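Local coordinates for saframycin Mx1 synthetase B (Legionella pneumophila subsp. pneumophila, PDB 3LNV), which is a fatty acid AMP ligase by name, a member of the ANL superfamily of AMP-binding enzymes, and binds 1ZZ in this model, at residues Y345-L350 / K372-G377; S376-Q381 / E448-V453; Q381-I386 / I402-N407; D397-I402 / G441-L446. One frame throughout, in Å; residues are numbered along the deposited sequence.

Contact 1 of 4, residues Y345-L350 / K372-G377; sequences YKTLTL and KLVSSG
Three backbone hydrogen bonds join Lys346-Leu348 to Leu373-Ser375, pairing two short antiparallel strands into a two-stranded sheet of the AMP-binding enzyme fold. Leu348 and Leu373 form the hydrogen-bonded pair: the N of Leu373 gives to the O of Leu348 at 2.8 Å and the N of Leu348 to the O of Leu373 at 2.9 Å, both donors lying in the plane of the carbonyl they meet. Next along, the N of Ser375 reaches the O of Lys346 along an almost straight N-H...O line (179°), although it comes in tilted from the carbonyl plane. The OG of Ser375 then accepts from the N of Gly377 at 2.9 Å, which makes an ST turn, and the same hydroxyl is hydrogen-bonded to Glu450.

Lys372 lies over the face that carries Thr347 and Thr349. Bent at its last two torsions, its chain folds back across the strand and sets NZ 3.3 Å from OG1 of Thr347 and 3.5 Å from OG1 of Thr349; the latter hydroxyl is hydrogen-bonded to Asp365. Farther along this face the Tyr345 ring brings CD1 to 3.7 Å from CG1 of Val374, while its OH is hydrogen-bonded to Glu303. Helix 303-313 packs on Tyr345 and Val374, and Tyr452 of strand 450-456 backs the other face, touching Leu348 and Leu373. At the far end of that face Leu350 and Leu373 meet at about a right angle, CD2 of Leu350 lying 3.6 Å from CD1 of Leu373.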
# COMPACT_ATOMS: atom_id res chain seq x y z
N TYR A 345 2.72 -17.60 -12.59
CA TYR A 345 1.33 -17.23 -12.33
C TYR A 345 0.50 -17.56 -13.57
O TYR A 345 1.02 -17.54 -14.71
CB TYR A 345 1.21 -15.75 -12.03
CG TYR A 345 1.63 -14.89 -13.19
CD1 TYR A 345 0.77 -14.65 -14.26
CD2 TYR A 345 2.89 -14.32 -13.24
CE1 TYR A 345 1.15 -13.86 -15.34
CE2 TYR A 345 3.28 -13.52 -14.33
CZ TYR A 345 2.40 -13.29 -15.36
OH TYR A 345 2.79 -12.51 -16.42
N LYS A 346 -0.78 -17.83 -13.33
CA LYS A 346 -1.73 -18.19 -14.38
C LYS A 346 -2.57 -17.01 -14.87
O LYS A 346 -2.78 -16.02 -14.14
CB LYS A 346 -2.67 -19.27 -13.85
CG LYS A 346 -1.97 -20.53 -13.34
CD LYS A 346 -1.86 -20.53 -11.83
CE LYS A 346 -1.01 -21.70 -11.33
NZ LYS A 346 -1.44 -22.99 -11.96
N THR A 347 -3.03 -17.11 -16.12
CA THR A 347 -4.00 -16.18 -16.66
C THR A 347 -5.22 -16.95 -17.20
O THR A 347 -5.17 -18.16 -17.39
CB THR A 347 -3.41 -15.33 -17.81
OG1 THR A 347 -3.13 -16.16 -18.95
CG2 THR A 347 -2.16 -14.59 -17.38
N LEU A 348 -6.32 -16.24 -17.41
CA LEU A 348 -7.47 -16.83 -18.08
C LEU A 348 -7.92 -15.82 -19.14
O LEU A 348 -7.72 -14.61 -18.96
CB LEU A 348 -8.61 -17.15 -17.10
CG LEU A 348 -8.48 -18.37 -16.15
CD1 LEU A 348 -9.58 -18.34 -15.09
CD2 LEU A 348 -8.49 -19.73 -16.88
N THR A 349 -8.47 -16.31 -20.25
CA THR A 349 -9.02 -15.42 -21.28
C THR A 349 -10.55 -15.46 -21.26
O THR A 349 -11.16 -16.52 -21.41
CB THR A 349 -8.47 -15.74 -22.70
OG1 THR A 349 -7.04 -15.59 -22.69
CG2 THR A 349 -9.07 -14.78 -23.74
N LEU A 350 -11.14 -14.29 -21.06
CA LEU A 350 -12.59 -14.15 -21.07
C LEU A 350 -13.06 -13.53 -22.40
O LEU A 350 -12.34 -12.74 -23.01
CB LEU A 350 -13.07 -13.29 -19.89
CG LEU A 350 -13.19 -14.02 -18.55
CD1 LEU A 350 -11.90 -14.76 -18.20
CD2 LEU A 350 -13.60 -13.06 -17.43
N LYS A 372 -7.56 -10.76 -20.84
CA LYS A 372 -6.91 -11.71 -19.94
C LYS A 372 -6.96 -11.24 -18.50
O LYS A 372 -6.72 -10.06 -18.22
CB LYS A 372 -5.45 -11.92 -20.33
CG LYS A 372 -5.24 -12.30 -21.78
CD LYS A 372 -3.75 -12.39 -22.09
CE LYS A 372 -3.13 -13.58 -21.38
NZ LYS A 372 -3.66 -14.83 -21.97
N LEU A 373 -7.27 -12.16 -17.60
CA LEU A 373 -7.22 -11.88 -16.18
C LEU A 373 -6.07 -12.67 -15.58
O LEU A 373 -5.82 -13.82 -15.96
CB LEU A 373 -8.55 -12.25 -15.52
CG LEU A 373 -9.69 -11.34 -15.97
CD1 LEU A 373 -10.99 -11.75 -15.32
CD2 LEU A 373 -9.35 -9.87 -15.65
N VAL A 374 -5.32 -12.04 -14.68
CA VAL A 374 -4.26 -12.75 -13.97
C VAL A 374 -4.82 -13.31 -12.68
O VAL A 374 -5.65 -12.65 -12.05
CB VAL A 374 -3.06 -11.81 -13.67
CG1 VAL A 374 -1.97 -12.55 -12.89
CG2 VAL A 374 -2.51 -11.20 -14.96
N SER A 375 -4.41 -14.52 -12.30
CA SER A 375 -4.73 -15.11 -11.00
C SER A 375 -4.02 -14.38 -9.86
O SER A 375 -2.87 -14.03 -10.00
CB SER A 375 -4.28 -16.57 -10.94
OG SER A 375 -4.41 -17.08 -9.62
N SER A 376 -4.70 -14.17 -8.74
CA SER A 376 -4.08 -13.58 -7.56
C SER A 376 -3.70 -14.70 -6.59
O SER A 376 -3.34 -14.45 -5.44
CB SER A 376 -5.03 -12.58 -6.88
OG SER A 376 -5.24 -11.41 -7.67
N GLY A 377 -3.80 -15.95 -7.05
CA GLY A 377 -3.29 -17.10 -6.32
C GLY A 377 -4.31 -17.97 -5.60
O GLY A 377 -5.51 -17.81 -5.76

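Contact 2 of 4, residues S376-Q381 / E448-V453; sequences SGNPIQ and ENELYV. With 1ZZ (5'-O-[(S)-(dodecanoyloxy)(hydroxy)phosphoryl]adenosine), chain B.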
# COMPACT_ATOMS: atom_id res chain seq x y z
N SER A 376 -4.70 -14.17 -8.74
CA SER A 376 -4.08 -13.58 -7.56
C SER A 376 -3.70 -14.70 -6.59
O SER A 376 -3.34 -14.45 -5.44
CB SER A 376 -5.03 -12.58 -6.88
OG SER A 376 -5.24 -11.41 -7.67
N GLY A 377 -3.80 -15.95 -7.05
CA GLY A 377 -3.29 -17.10 -6.32
C GLY A 377 -4.31 -17.97 -5.60
O GLY A 377 -5.51 -17.81 -5.76
N ASN A 378 -3.82 -18.89 -4.77
CA ASN A 378 -4.71 -19.73 -3.97
C ASN A 378 -5.11 -19.02 -2.68
O ASN A 378 -4.36 -18.19 -2.18
CB ASN A 378 -4.00 -21.03 -3.58
CG ASN A 378 -3.52 -21.80 -4.79
OD1 ASN A 378 -4.34 -22.27 -5.59
ND2 ASN A 378 -2.21 -21.91 -4.94
N PRO A 379 -6.27 -19.37 -2.13
CA PRO A 379 -6.74 -18.88 -0.84
C PRO A 379 -5.76 -19.28 0.28
O PRO A 379 -5.51 -20.46 0.52
CB PRO A 379 -8.05 -19.61 -0.64
CG PRO A 379 -8.53 -19.91 -2.05
CD PRO A 379 -7.29 -20.19 -2.82
N ILE A 380 -5.19 -18.28 0.93
CA ILE A 380 -4.33 -18.51 2.08
C ILE A 380 -5.22 -18.40 3.32
O ILE A 380 -5.22 -19.29 4.17
CB ILE A 380 -3.18 -17.51 2.10
CG1 ILE A 380 -2.23 -17.78 0.93
CG2 ILE A 380 -2.44 -17.60 3.43
CD1 ILE A 380 -1.31 -16.59 0.56
N GLN A 381 -5.98 -17.31 3.40
CA GLN A 381 -7.16 -17.27 4.25
C GLN A 381 -8.31 -17.98 3.53
O GLN A 381 -8.26 -18.14 2.32
CB GLN A 381 -7.54 -15.82 4.60
CG GLN A 381 -6.34 -15.04 5.23
CD GLN A 381 -6.69 -13.63 5.75
OE1 GLN A 381 -5.95 -12.65 5.53
NE2 GLN A 381 -7.82 -13.52 6.43
N GLU A 448 -10.37 -23.42 -10.35
CA GLU A 448 -9.27 -24.34 -10.14
C GLU A 448 -8.57 -23.97 -8.84
O GLU A 448 -7.35 -24.12 -8.72
CB GLU A 448 -8.25 -24.16 -11.26
CG GLU A 448 -7.79 -25.41 -11.92
CD GLU A 448 -8.70 -25.76 -13.06
OE1 GLU A 448 -9.92 -25.80 -12.82
OE2 GLU A 448 -8.19 -25.96 -14.19
N ASN A 449 -9.34 -23.45 -7.89
CA ASN A 449 -8.83 -22.96 -6.60
C ASN A 449 -7.88 -21.77 -6.71
O ASN A 449 -6.97 -21.59 -5.88
CB ASN A 449 -8.17 -24.08 -5.78
CG ASN A 449 -8.07 -23.75 -4.30
OD1 ASN A 449 -9.01 -23.22 -3.71
ND2 ASN A 449 -6.93 -24.06 -3.69
N GLU A 450 -8.09 -20.96 -7.74
CA GLU A 450 -7.36 -19.70 -7.88
C GLU A 450 -8.40 -18.59 -7.89
O GLU A 450 -9.45 -18.73 -8.55
CB GLU A 450 -6.60 -19.66 -9.20
CG GLU A 450 -5.78 -20.93 -9.48
CD GLU A 450 -4.30 -20.75 -9.26
OE1 GLU A 450 -3.83 -19.60 -9.23
OE2 GLU A 450 -3.59 -21.78 -9.17
N LEU A 451 -8.11 -17.51 -7.19
CA LEU A 451 -8.98 -16.34 -7.15
C LEU A 451 -8.65 -15.41 -8.30
O LEU A 451 -7.51 -14.97 -8.43
CB LEU A 451 -8.80 -15.58 -5.83
CG LEU A 451 -9.65 -14.30 -5.67
CD1 LEU A 451 -11.16 -14.62 -5.69
CD2 LEU A 451 -9.26 -13.52 -4.38
N TYR A 452 -9.65 -15.08 -9.10
CA TYR A 452 -9.53 -14.02 -10.10
C TYR A 452 -10.40 -12.86 -9.66
O TYR A 452 -11.63 -12.97 -9.59
CB TYR A 452 -9.95 -14.53 -11.50
CG TYR A 452 -8.97 -15.53 -12.03
CD1 TYR A 452 -8.01 -15.15 -12.98
CD2 TYR A 452 -8.95 -16.84 -11.56
CE1 TYR A 452 -7.09 -16.05 -13.45
CE2 TYR A 452 -8.02 -17.75 -12.03
CZ TYR A 452 -7.10 -17.35 -12.97
OH TYR A 452 -6.18 -18.27 -13.42
N VAL A 453 -9.75 -11.73 -9.37
CA VAL A 453 -10.48 -10.55 -8.93
C VAL A 453 -10.96 -9.82 -10.17
O VAL A 453 -10.17 -9.55 -11.07
CB VAL A 453 -9.56 -9.63 -8.10
CG1 VAL A 453 -10.29 -8.36 -7.73
CG2 VAL A 453 -9.08 -10.37 -6.85
P 1ZZ B . -5.97 -1.78 1.02
C1 1ZZ B . 6.27 -9.88 2.05
N1 1ZZ B . -6.67 -5.08 -4.40
O1 1ZZ B . -4.07 -3.14 -1.15
C2 1ZZ B . 5.33 -9.30 1.00
N2 1ZZ B . -5.07 -6.60 -4.26
O2 1ZZ B . -4.73 -2.91 1.13
C3 1ZZ B . 3.91 -9.23 1.56
N3 1ZZ B . -7.42 -5.67 -6.77
O3 1ZZ B . -6.95 -2.03 1.96
C4 1ZZ B . 3.00 -8.13 1.05
N4 1ZZ B . -6.20 -7.49 -7.71
O4 1ZZ B . -5.35 -0.36 1.22
C5 1ZZ B . 1.73 -9.00 0.78
N5 1ZZ B . -4.49 -8.53 -6.62
O5 1ZZ B . -6.72 -2.01 -0.40
C6 1ZZ B . 0.76 -8.47 -0.32
O6 1ZZ B . -7.17 -3.10 -3.01
C7 1ZZ B . -0.71 -8.87 -0.44
O7 1ZZ B . -9.74 -3.77 -4.16
C8 1ZZ B . -1.89 -7.87 -0.20
O8 1ZZ B . -9.96 -4.64 -1.65
C9 1ZZ B . -1.84 -6.57 -0.99
C10 1ZZ B . -3.20 -5.79 -1.01
C11 1ZZ B . -3.41 -4.94 0.27
C12 1ZZ B . -4.37 -3.76 0.04
C13 1ZZ B . -7.27 -3.25 -0.76
C14 1ZZ B . -7.94 -3.28 -2.00
C15 1ZZ B . -8.87 -4.50 -2.37
C16 1ZZ B . -8.99 -4.43 -3.69
C17 1ZZ B . -7.59 -4.11 -4.00
C18 1ZZ B . -5.67 -5.73 -3.61
C19 1ZZ B . -5.74 -6.69 -5.54
C20 1ZZ B . -6.65 -5.81 -5.60
C21 1ZZ B . -7.19 -6.44 -7.80
C22 1ZZ B . -5.48 -7.56 -6.74
O HOH W 1 -6.84 -11.33 -9.81
O HOH W 2 -5.93 -22.95 -0.83
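Two backbone hydrogen bonds hold Ser376 and Gly377 against Leu451, on strand 450-456 of an antiparallel sheet. The N of Ser376 points nearly along the C=O axis of Leu451, 2.9 Å from its O, and the N of Leu451 returns a bond to the O of Gly377 at 3.0 Å. That carbonyl also takes a CA-H...O contact from Glu450. Gly377 has backbone angles (104°, -170°) that leave no room for a CB beside the preceding carbonyl, as expected for glycine.

Packing is modest. The Pro379 ring leans on the Asn449 amide, with CD 3.6 Å from OD1 of Asn449, and Leu451 stands against Ile402 and Thr337. Glu450 curls beside Gly377 because its chain bends at chi2 (-105°), which leaves its OE1 next to CA of Gly377.

Water joins the two segments at both ends. One molecule donates to the O of Pro379 and accepts from ND2 of Asn449; the other is hydrogen-bonded to OG of Ser376, 2.7 Å away, and accepts from the N of Val453.

The same hydroxyl also meets the ligand 1ZZ. N5 of 1ZZ makes a weak bond to OG of Ser376 at 3.2 Å, and CG1 of Val453 sits 3.6 Å from C21 of the adenine. Placed between water and nucleotide, the serine hydroxyl probably contributes, weakly, to holding the adenine amino group, with Val453 packed against the adenine ring.

Contact 3 of 4, residues Q381-I386 / I402-N407; sequences QEVKII and IWVQSN
Glu382-Ile386 and Ile402-Gln405 run antiparallel at 150°, their axes 4.7 Å apart, as neighbours in the five-stranded antiparallel sheet of this AMP-binding fold. Lys384 and Trp403 bond both ways, each N to the other's O at 2.8 Å, whereas at the Glu382-Gln405 pair the N of Gln405 bonds well to the O of Glu382 and the return bond is weak.

Val383, Ile385, Ile402 and Val404 share one apolar face. CD1 of Ile385 lies 3.7 Å from CG1 of Ile402, the two side chains standing side by side and pointing the same way; Leu451 packs on both. Val383 CG1 meets CG2 of Ile402 more loosely, at 4.2 Å, and Val336 and Thr337 of strand 335-338 close over Val383.

On the other face Glu382 and Gln405 cross with carboxylate and amide planes 38° apart. OE2 of Glu382 is 3.6 Å from NE2 of Gln405 and is hydrogen-bonded to Tyr437. NE1 of Trp403 is hydrogen-bonded to Glu401, which probably helps fix the ring's rotation. Over one face of that indole, in a CH-pi contact, CB of Ile386 sits 3.8 Å from the centroid of the five-membered ring, only 6° off the normal.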
# COMPACT_ATOMS: atom_id res chain seq x y z
N GLN A 381 -5.98 -17.31 3.40
CA GLN A 381 -7.16 -17.27 4.25
C GLN A 381 -8.31 -17.98 3.53
O GLN A 381 -8.26 -18.14 2.32
CB GLN A 381 -7.54 -15.82 4.60
CG GLN A 381 -6.34 -15.04 5.23
CD GLN A 381 -6.69 -13.63 5.75
OE1 GLN A 381 -5.95 -12.65 5.53
NE2 GLN A 381 -7.82 -13.52 6.43
N GLU A 382 -9.32 -18.41 4.27
CA GLU A 382 -10.49 -19.02 3.66
C GLU A 382 -11.22 -17.98 2.83
O GLU A 382 -11.54 -16.90 3.32
CB GLU A 382 -11.44 -19.57 4.73
CG GLU A 382 -12.72 -20.15 4.16
CD GLU A 382 -13.56 -20.79 5.24
OE1 GLU A 382 -13.06 -21.75 5.88
OE2 GLU A 382 -14.71 -20.33 5.44
N VAL A 383 -11.48 -18.31 1.56
CA VAL A 383 -12.18 -17.41 0.65
C VAL A 383 -13.45 -18.09 0.09
O VAL A 383 -13.39 -19.20 -0.43
CB VAL A 383 -11.26 -17.02 -0.54
CG1 VAL A 383 -12.10 -16.50 -1.72
CG2 VAL A 383 -10.20 -15.97 -0.09
N LYS A 384 -14.60 -17.43 0.24
CA LYS A 384 -15.83 -17.92 -0.38
C LYS A 384 -16.37 -16.83 -1.32
O LYS A 384 -16.27 -15.65 -1.02
CB LYS A 384 -16.87 -18.32 0.68
CG LYS A 384 -16.51 -19.65 1.43
CD LYS A 384 -17.76 -20.46 1.73
CE LYS A 384 -17.53 -21.52 2.80
NZ LYS A 384 -16.47 -22.47 2.39
N ILE A 385 -16.92 -17.24 -2.46
CA ILE A 385 -17.46 -16.28 -3.43
C ILE A 385 -18.96 -16.30 -3.18
O ILE A 385 -19.61 -17.33 -3.34
CB ILE A 385 -17.10 -16.67 -4.90
CG1 ILE A 385 -15.58 -16.75 -5.11
CG2 ILE A 385 -17.70 -15.68 -5.90
CD1 ILE A 385 -14.83 -15.45 -4.75
N ILE A 386 -19.49 -15.18 -2.72
CA ILE A 386 -20.88 -15.13 -2.29
C ILE A 386 -21.68 -14.02 -2.95
O ILE A 386 -21.17 -12.93 -3.16
CB ILE A 386 -20.95 -15.00 -0.77
CG1 ILE A 386 -20.28 -16.23 -0.15
CG2 ILE A 386 -22.39 -14.93 -0.33
CD1 ILE A 386 -19.83 -16.04 1.20
N ILE A 402 -16.15 -11.41 -2.75
CA ILE A 402 -15.13 -12.19 -2.07
C ILE A 402 -15.37 -12.05 -0.57
O ILE A 402 -15.35 -10.94 -0.03
CB ILE A 402 -13.74 -11.71 -2.51
CG1 ILE A 402 -13.56 -12.01 -4.00
CG2 ILE A 402 -12.63 -12.36 -1.69
CD1 ILE A 402 -12.48 -11.16 -4.68
N TRP A 403 -15.65 -13.16 0.08
CA TRP A 403 -15.83 -13.18 1.54
C TRP A 403 -14.65 -13.96 2.13
O TRP A 403 -14.23 -14.95 1.57
CB TRP A 403 -17.14 -13.88 1.94
CG TRP A 403 -18.39 -13.08 1.74
CD1 TRP A 403 -18.58 -12.06 0.84
CD2 TRP A 403 -19.62 -13.22 2.46
NE1 TRP A 403 -19.86 -11.55 0.98
CE2 TRP A 403 -20.52 -12.26 1.95
CE3 TRP A 403 -20.06 -14.07 3.49
CZ2 TRP A 403 -21.83 -12.13 2.42
CZ3 TRP A 403 -21.37 -13.94 3.96
CH2 TRP A 403 -22.23 -12.97 3.43
N VAL A 404 -14.16 -13.51 3.28
CA VAL A 404 -12.90 -14.03 3.82
C VAL A 404 -13.11 -14.44 5.27
O VAL A 404 -13.80 -13.75 6.02
CB VAL A 404 -11.80 -12.95 3.77
CG1 VAL A 404 -10.49 -13.48 4.37
CG2 VAL A 404 -11.60 -12.47 2.35
N GLN A 405 -12.51 -15.55 5.67
CA GLN A 405 -12.65 -16.01 7.04
C GLN A 405 -11.31 -16.58 7.50
O GLN A 405 -10.73 -17.42 6.82
CB GLN A 405 -13.78 -17.04 7.12
CG GLN A 405 -14.18 -17.51 8.50
CD GLN A 405 -13.71 -18.93 8.77
OE1 GLN A 405 -12.50 -19.19 8.80
NE2 GLN A 405 -14.66 -19.85 8.97
N SER A 406 -10.79 -16.04 8.62
CA SER A 406 -9.59 -16.58 9.27
C SER A 406 -9.21 -15.79 10.53
O SER A 406 -9.87 -14.80 10.88
CB SER A 406 -8.39 -16.62 8.33
OG SER A 406 -7.68 -15.39 8.35
N ASN A 407 -8.17 -16.23 11.21
CA ASN A 407 -7.69 -15.55 12.42
C ASN A 407 -7.06 -14.18 12.09
O ASN A 407 -6.81 -13.38 12.99
CB ASN A 407 -6.67 -16.43 13.17
CG ASN A 407 -7.32 -17.61 13.94
OD1 ASN A 407 -8.52 -17.63 14.20
ND2 ASN A 407 -6.50 -18.60 14.29

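Contact 4 of 4, residues D397-I402 / G441-L446; sequences DQVGEI and GDLGFL. With 1ZZ (5'-O-[(S)-(dodecanoyloxy)(hydroxy)phosphoryl]adenosine), chain B.
Glu401 reaches alongside strand 442-446 to Gly441, and its side chain can be followed atom by atom. CB lies 3.9 Å from the O of Asp442. CG, placed anti to the backbone N (chi1 -167°), slides closer to the same oxygen, at 3.5 Å. From there the chain is extended and delivers CD near the N of Gly441, and OE2 accepts from that N at 2.9 Å through its anti lone pair, the N-H...O angle being 143°. OE1 turns to the salt bridge with Arg439, so both carboxylate oxygens are engaged.

Gly400 and Gly444 form an antiparallel hydrogen-bonded pair, though the short strand axes stand 105° apart. Beside it the N of Ile402 bonds to the O of Asp442; separately, the N of Asp397 bonds to the O of Leu446. A water links the O of Gln398 to the N of Leu446. Among the apolar groups, CG2 of Val399 touches CD2 of the Phe445 ring at 3.8 Å, while CD1 of Ile402 approaches CB of Asp442. The Phe445 ring in turn meets Tyr452, their planes nearly parallel.

Asp442 carries the contact to 1ZZ. Its OD1 accepts from the ribose hydroxyl O7 at 3.0 Å and its OD2 from O8 at 2.5 Å, so short that the distance is doubtful; OD2 is also hydrogen-bonded to Tyr327. Asp442 thus bonds both ribose hydroxyls, which probably helps orient the sugar, and the bonds from Gly441 to Glu401 and from Ile402 to Asp442 hold the backbone on which that aspartate stands.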
# COMPACT_ATOMS: atom_id res chain seq x y z
N ASP A 397 -16.41 -20.47 -11.17
CA ASP A 397 -16.56 -19.76 -12.44
C ASP A 397 -17.83 -18.93 -12.46
O ASP A 397 -18.50 -18.83 -13.49
CB ASP A 397 -16.55 -20.75 -13.62
CG ASP A 397 -15.18 -21.37 -13.84
OD1 ASP A 397 -14.20 -20.78 -13.34
OD2 ASP A 397 -15.08 -22.42 -14.51
N GLN A 398 -18.16 -18.34 -11.31
CA GLN A 398 -19.25 -17.40 -11.21
C GLN A 398 -18.83 -16.26 -10.28
O GLN A 398 -18.43 -16.50 -9.13
CB GLN A 398 -20.54 -18.06 -10.70
CG GLN A 398 -21.77 -17.18 -10.89
CD GLN A 398 -23.04 -17.79 -10.31
OE1 GLN A 398 -22.99 -18.72 -9.50
NE2 GLN A 398 -24.18 -17.25 -10.71
N VAL A 399 -18.94 -15.05 -10.78
CA VAL A 399 -18.51 -13.86 -10.05
C VAL A 399 -19.48 -13.50 -8.95
O VAL A 399 -20.69 -13.39 -9.16
CB VAL A 399 -18.33 -12.65 -10.99
CG1 VAL A 399 -17.88 -11.41 -10.22
CG2 VAL A 399 -17.34 -12.99 -12.08
N GLY A 400 -18.95 -13.33 -7.75
CA GLY A 400 -19.73 -12.78 -6.65
C GLY A 400 -18.77 -12.02 -5.72
O GLY A 400 -17.61 -11.79 -6.08
N GLU A 401 -19.24 -11.65 -4.54
CA GLU A 401 -18.37 -10.94 -3.58
C GLU A 401 -17.37 -11.88 -2.90
O GLU A 401 -17.71 -12.99 -2.51
CB GLU A 401 -19.18 -10.22 -2.51
CG GLU A 401 -18.32 -9.22 -1.69
CD GLU A 401 -19.12 -8.48 -0.62
OE1 GLU A 401 -20.26 -8.90 -0.34
OE2 GLU A 401 -18.57 -7.53 -0.02
N ILE A 402 -16.15 -11.41 -2.75
CA ILE A 402 -15.13 -12.19 -2.07
C ILE A 402 -15.37 -12.05 -0.57
O ILE A 402 -15.35 -10.94 -0.03
CB ILE A 402 -13.74 -11.71 -2.51
CG1 ILE A 402 -13.56 -12.01 -4.00
CG2 ILE A 402 -12.63 -12.36 -1.69
CD1 ILE A 402 -12.48 -11.16 -4.68
N GLY A 441 -16.01 -6.16 -0.42
CA GLY A 441 -16.46 -5.14 -1.36
C GLY A 441 -15.99 -5.48 -2.77
O GLY A 441 -16.33 -4.81 -3.75
N ASP A 442 -15.19 -6.53 -2.85
CA ASP A 442 -14.51 -6.92 -4.08
C ASP A 442 -15.28 -8.01 -4.81
O ASP A 442 -15.89 -8.89 -4.18
CB ASP A 442 -13.08 -7.41 -3.75
CG ASP A 442 -12.18 -6.29 -3.21
OD1 ASP A 442 -12.33 -5.13 -3.68
OD2 ASP A 442 -11.33 -6.57 -2.33
N LEU A 443 -15.23 -7.99 -6.14
CA LEU A 443 -15.88 -9.01 -6.94
C LEU A 443 -14.82 -9.91 -7.57
O LEU A 443 -13.77 -9.44 -7.98
CB LEU A 443 -16.75 -8.39 -8.05
CG LEU A 443 -17.98 -7.58 -7.63
CD1 LEU A 443 -18.57 -6.74 -8.78
CD2 LEU A 443 -19.05 -8.49 -7.03
N GLY A 444 -15.10 -11.20 -7.67
CA GLY A 444 -14.17 -12.08 -8.35
C GLY A 444 -14.77 -13.47 -8.43
O GLY A 444 -15.86 -13.71 -7.96
N PHE A 445 -14.03 -14.41 -9.00
CA PHE A 445 -14.53 -15.77 -9.10
C PHE A 445 -13.41 -16.74 -8.80
O PHE A 445 -12.24 -16.42 -9.02
CB PHE A 445 -15.12 -16.04 -10.50
CG PHE A 445 -14.12 -15.91 -11.62
CD1 PHE A 445 -13.37 -17.02 -12.04
CD2 PHE A 445 -13.93 -14.70 -12.26
CE1 PHE A 445 -12.46 -16.91 -13.05
CE2 PHE A 445 -13.01 -14.58 -13.28
CZ PHE A 445 -12.27 -15.68 -13.69
N LEU A 446 -13.76 -17.92 -8.28
CA LEU A 446 -12.77 -18.99 -8.10
C LEU A 446 -12.72 -19.91 -9.32
O LEU A 446 -13.75 -20.23 -9.92
CB LEU A 446 -13.08 -19.82 -6.85
CG LEU A 446 -12.68 -19.16 -5.52
CD1 LEU A 446 -13.29 -19.92 -4.36
CD2 LEU A 446 -11.14 -19.07 -5.40
P 1ZZ B . -5.97 -1.78 1.02
C1 1ZZ B . 6.27 -9.88 2.05
N1 1ZZ B . -6.67 -5.08 -4.40
O1 1ZZ B . -4.07 -3.14 -1.15
C2 1ZZ B . 5.33 -9.30 1.00
N2 1ZZ B . -5.07 -6.60 -4.26
O2 1ZZ B . -4.73 -2.91 1.13
C3 1ZZ B . 3.91 -9.23 1.56
N3 1ZZ B . -7.42 -5.67 -6.77
O3 1ZZ B . -6.95 -2.03 1.96
C4 1ZZ B . 3.00 -8.13 1.05
N4 1ZZ B . -6.20 -7.49 -7.71
O4 1ZZ B . -5.35 -0.36 1.22
C5 1ZZ B . 1.73 -9.00 0.78
N5 1ZZ B . -4.49 -8.53 -6.62
O5 1ZZ B . -6.72 -2.01 -0.40
C6 1ZZ B . 0.76 -8.47 -0.32
O6 1ZZ B . -7.17 -3.10 -3.01
C7 1ZZ B . -0.71 -8.87 -0.44
O7 1ZZ B . -9.74 -3.77 -4.16
C8 1ZZ B . -1.89 -7.87 -0.20
O8 1ZZ B . -9.96 -4.64 -1.65
C9 1ZZ B . -1.84 -6.57 -0.99
C10 1ZZ B . -3.20 -5.79 -1.01
C11 1ZZ B . -3.41 -4.94 0.27
C12 1ZZ B . -4.37 -3.76 0.04
C13 1ZZ B . -7.27 -3.25 -0.76
C14 1ZZ B . -7.94 -3.28 -2.00
C15 1ZZ B . -8.87 -4.50 -2.37
C16 1ZZ B . -8.99 -4.43 -3.69
C17 1ZZ B . -7.59 -4.11 -4.00
C18 1ZZ B . -5.67 -5.73 -3.61
C19 1ZZ B . -5.74 -6.69 -5.54
C20 1ZZ B . -6.65 -5.81 -5.60
C21 1ZZ B . -7.19 -6.44 -7.80
C22 1ZZ B . -5.48 -7.56 -6.74
O HOH W 3 -16.62 -18.52 -8.08

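In the fold
Contacts 2, 3 and 4 all reach one antiparallel sheet, with centres 10 to 11 Å apart, and contact 2 joins it to strand 378-379 at the edge of a mixed sheet. Contact 1 is a separate two-stranded sheet, 10 Å from contact 2 and 19 Å from contact 3. Along the chain, contact 1 runs into contact 2 through Ser376 and Gly377, and Gln381 passes from contact 2 to contact 3. Strand 400-405 serves contacts 3 and 4, sharing Ile402, and strands 442-447 and 450-456 pair between contacts 4 and 2. Leu451 packs on Ile385 and Ile402 where contacts 2 and 3 meet. Contacts 2 and 4 both touch 1ZZ, so this sheet lines the adenine and ribose end of the nucleotide pocket.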